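Local coordinates for protein mevalonate kinase, putative (Leishmania major, PDB 2HFS) that probably phosphorylates (R)-mevalonate with ATP to give (R)-5-phosphomevalonate, the first of three steps from mevalonate to isopentenyl diphosphate, at residues 247-252 against 291-296. Numbering follows the deposited sequence.
Sequences QLMNAN and IAVALA
Met249, a selenomethionine in this crystal, is the residue of 247-252 that makes the contact with Val293 and Leu295, and it illustrates how one long, unbranched side chain can bridge a helix and a strand whose nearest alpha carbons, CA of Met249 and CA of Leu295, are 8.7 Å apart. CG of Met249 lies anti to its own carbonyl carbon (chi1 -76°), and the chain then runs on extended to the selenium, SE of Met249 settling 4.0 Å from CB of Leu295. A bend at the last torsion (chi3 75°) turns the methyl from there to Val293, and CE of Met249 lies 3.9 Å from CG1 of Val293. CE of Met249 is also 3.9 Å from O of Val293, a van der Waals approach. The side chain of Met249 crosses those of Val293 and Leu295 at about a right angle, with selenium at the base of the leucine and methyl at one branch of the valine. No hydrogen bond crosses between 247-252 and 291-296; the contact is small, apolar and buried, at about 130 Å² in all. Phe25 and Lys282 also touch Met249, while Leu190 touches both Val293 and Leu295 from the adjoining strand. Beside this packing, Asn250 adds a polar tie, its OD1 accepting a hydrogen bond from the backbone N of Ala281. Strand 291-296 is an inner strand of a four-stranded antiparallel sheet, between 280-284 and 188-194, and helix 242-258 lies against this sheet, Met249 reaching strand 291-296: helix-on-sheet packing within the C-terminal domain of a GHMP kinase.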
ATOM      1  N   GLN A 247      15.005  11.313   9.838  1.00 13.71           N
ATOM      2  CA  GLN A 247      14.636  12.424  10.701  1.00 13.25           C
ATOM      3  C   GLN A 247      13.312  13.105  10.280  1.00 11.77           C
ATOM      4  O   GLN A 247      12.502  13.469  11.139  1.00 12.46           O
ATOM      5  CB  GLN A 247      15.787  13.433  10.800  1.00 12.78           C
ATOM      6  CG  GLN A 247      15.577  14.518  11.882  1.00 22.34           C
ATOM      7  CD  GLN A 247      14.869  14.010  13.144  1.00 24.69           C
ATOM      8  OE1 GLN A 247      15.285  13.007  13.768  1.00 27.86           O
ATOM      9  NE2 GLN A 247      13.786  14.702  13.522  1.00 29.22           N
ATOM     10  N   LEU A 248      13.104  13.254   8.977  1.00 12.43           N
ATOM     11  CA  LEU A 248      11.895  13.864   8.412  1.00 10.75           C
ATOM     12  C   LEU A 248      10.660  12.990   8.633  1.00 11.26           C
ATOM     13  O   LEU A 248       9.586  13.497   8.951  1.00 10.39           O
ATOM     14  CB  LEU A 248      12.088  14.169   6.916  1.00 11.71           C
ATOM     15  CG  LEU A 248      13.066  15.318   6.588  1.00 11.72           C
ATOM     16  CD1 LEU A 248      13.686  15.133   5.231  1.00 11.61           C
ATOM     17  CD2 LEU A 248      12.390  16.689   6.699  1.00 13.52           C
HETATM   18  N   MSE A 249      10.827  11.678   8.469  1.00 12.37           N
HETATM   19  CA  MSE A 249       9.779  10.727   8.826  1.00 11.83           C
HETATM   20  C   MSE A 249       9.365  10.901  10.292  1.00 10.95           C
HETATM   21  O   MSE A 249       8.186  10.905  10.610  1.00 10.68           O
HETATM   22  CB  MSE A 249      10.230   9.279   8.558  1.00 12.59           C
HETATM   23  CG  MSE A 249      10.204   8.882   7.081  1.00 12.64           C
HETATM   24 SE   MSE A 249      11.176   7.243   6.865  1.00 19.75          SE
HETATM   25  CE  MSE A 249       9.858   6.002   7.613  1.00 13.01           C
ATOM     26  N   ASN A 250      10.335  11.054  11.185  1.00 10.38           N
ATOM     27  CA  ASN A 250      10.035  11.307  12.605  1.00  9.33           C
ATOM     28  C   ASN A 250       9.226  12.585  12.784  1.00  8.37           C
ATOM     29  O   ASN A 250       8.266  12.647  13.567  1.00  9.37           O
ATOM     30  CB  ASN A 250      11.337  11.382  13.417  1.00  9.53           C
ATOM     31  CG  ASN A 250      11.983  10.037  13.594  1.00  9.97           C
ATOM     32  OD1 ASN A 250      11.334   9.012  13.416  1.00  9.80           O
ATOM     33  ND2 ASN A 250      13.269  10.026  13.965  1.00 11.32           N
ATOM     34  N   ALA A 251       9.622  13.610  12.032  1.00  8.16           N
ATOM     35  CA  ALA A 251       8.951  14.900  12.092  1.00  8.94           C
ATOM     36  C   ALA A 251       7.527  14.752  11.597  1.00  7.68           C
ATOM     37  O   ALA A 251       6.607  15.343  12.162  1.00  9.07           O
ATOM     38  CB  ALA A 251       9.702  15.928  11.256  1.00  8.25           C
ATOM     39  N   ASN A 252       7.361  13.968  10.535  1.00  8.68           N
ATOM     40  CA  ASN A 252       6.040  13.693   9.988  1.00  8.64           C
ATOM     41  C   ASN A 252       5.163  12.963  10.983  1.00  7.35           C
ATOM     42  O   ASN A 252       4.007  13.336  11.164  1.00  7.20           O
ATOM     43  CB  ASN A 252       6.126  12.879   8.672  1.00  9.36           C
ATOM     44  CG  ASN A 252       4.841  12.978   7.804  1.00 10.30           C
ATOM     45  OD1 ASN A 252       4.835  12.492   6.670  1.00 11.13           O
ATOM     46  ND2 ASN A 252       3.770  13.593   8.324  1.00  9.65           N
ATOM     47  N   ILE A 291      -0.702   0.023  10.347  1.00 11.20           N
ATOM     48  CA  ILE A 291       0.736  -0.232  10.281  1.00 10.24           C
ATOM     49  C   ILE A 291       1.579   0.997  10.611  1.00 11.41           C
ATOM     50  O   ILE A 291       1.120   2.159  10.466  1.00 10.03           O
ATOM     51  CB  ILE A 291       1.187  -0.781   8.868  1.00 11.95           C
ATOM     52  CG1 ILE A 291       0.758   0.152   7.712  1.00  7.96           C
ATOM     53  CG2 ILE A 291       0.686  -2.212   8.656  1.00 10.62           C
ATOM     54  CD1 ILE A 291       1.696   0.070   6.474  1.00 13.90           C
ATOM     55  N   ALA A 292       2.807   0.710  11.046  1.00  9.34           N
ATOM     56  CA  ALA A 292       3.875   1.690  11.130  1.00 10.30           C
ATOM     57  C   ALA A 292       5.000   1.218  10.238  1.00  9.55           C
ATOM     58  O   ALA A 292       5.067   0.039   9.880  1.00  8.83           O
ATOM     59  CB  ALA A 292       4.374   1.848  12.561  1.00  9.36           C
ATOM     60  N   VAL A 293       5.879   2.156   9.877  1.00  9.42           N
ATOM     61  CA  VAL A 293       7.018   1.866   9.024  1.00  9.99           C
ATOM     62  C   VAL A 293       8.281   2.464   9.645  1.00 11.10           C
ATOM     63  O   VAL A 293       8.254   3.587  10.154  1.00 11.22           O
ATOM     64  CB  VAL A 293       6.797   2.401   7.582  1.00 11.47           C
ATOM     65  CG1 VAL A 293       6.508   3.932   7.557  1.00  8.11           C
ATOM     66  CG2 VAL A 293       7.976   2.080   6.730  1.00  8.44           C
ATOM     67  N   ALA A 294       9.367   1.693   9.634  1.00 10.84           N
ATOM     68  CA  ALA A 294      10.659   2.179  10.131  1.00 11.32           C
ATOM     69  C   ALA A 294      11.655   2.091   8.981  1.00 13.17           C
ATOM     70  O   ALA A 294      11.584   1.152   8.170  1.00 11.11           O
ATOM     71  CB  ALA A 294      11.124   1.334  11.311  1.00 12.84           C
ATOM     72  N   LEU A 295      12.568   3.060   8.905  1.00 12.04           N
ATOM     73  CA  LEU A 295      13.660   3.007   7.921  1.00 13.43           C
ATOM     74  C   LEU A 295      14.956   2.560   8.591  1.00 13.07           C
ATOM     75  O   LEU A 295      15.375   3.145   9.585  1.00 13.70           O
ATOM     76  CB  LEU A 295      13.874   4.363   7.255  1.00 12.03           C
ATOM     77  CG  LEU A 295      14.999   4.499   6.228  1.00 12.77           C
ATOM     78  CD1 LEU A 295      14.719   3.711   4.914  1.00 12.08           C
ATOM     79  CD2 LEU A 295      15.241   5.955   5.928  1.00 13.01           C
ATOM     80  N   ALA A 296      15.582   1.534   8.034  1.00 14.73           N
ATOM     81  CA  ALA A 296      16.854   1.015   8.558  1.00 15.65           C
ATOM     82  C   ALA A 296      17.991   1.470   7.648  1.00 17.63           C
ATOM     83  O   ALA A 296      17.772   1.730   6.465  1.00 16.98           O
ATOM     84  CB  ALA A 296      16.815  -0.517   8.639  1.00 15.77           C
TER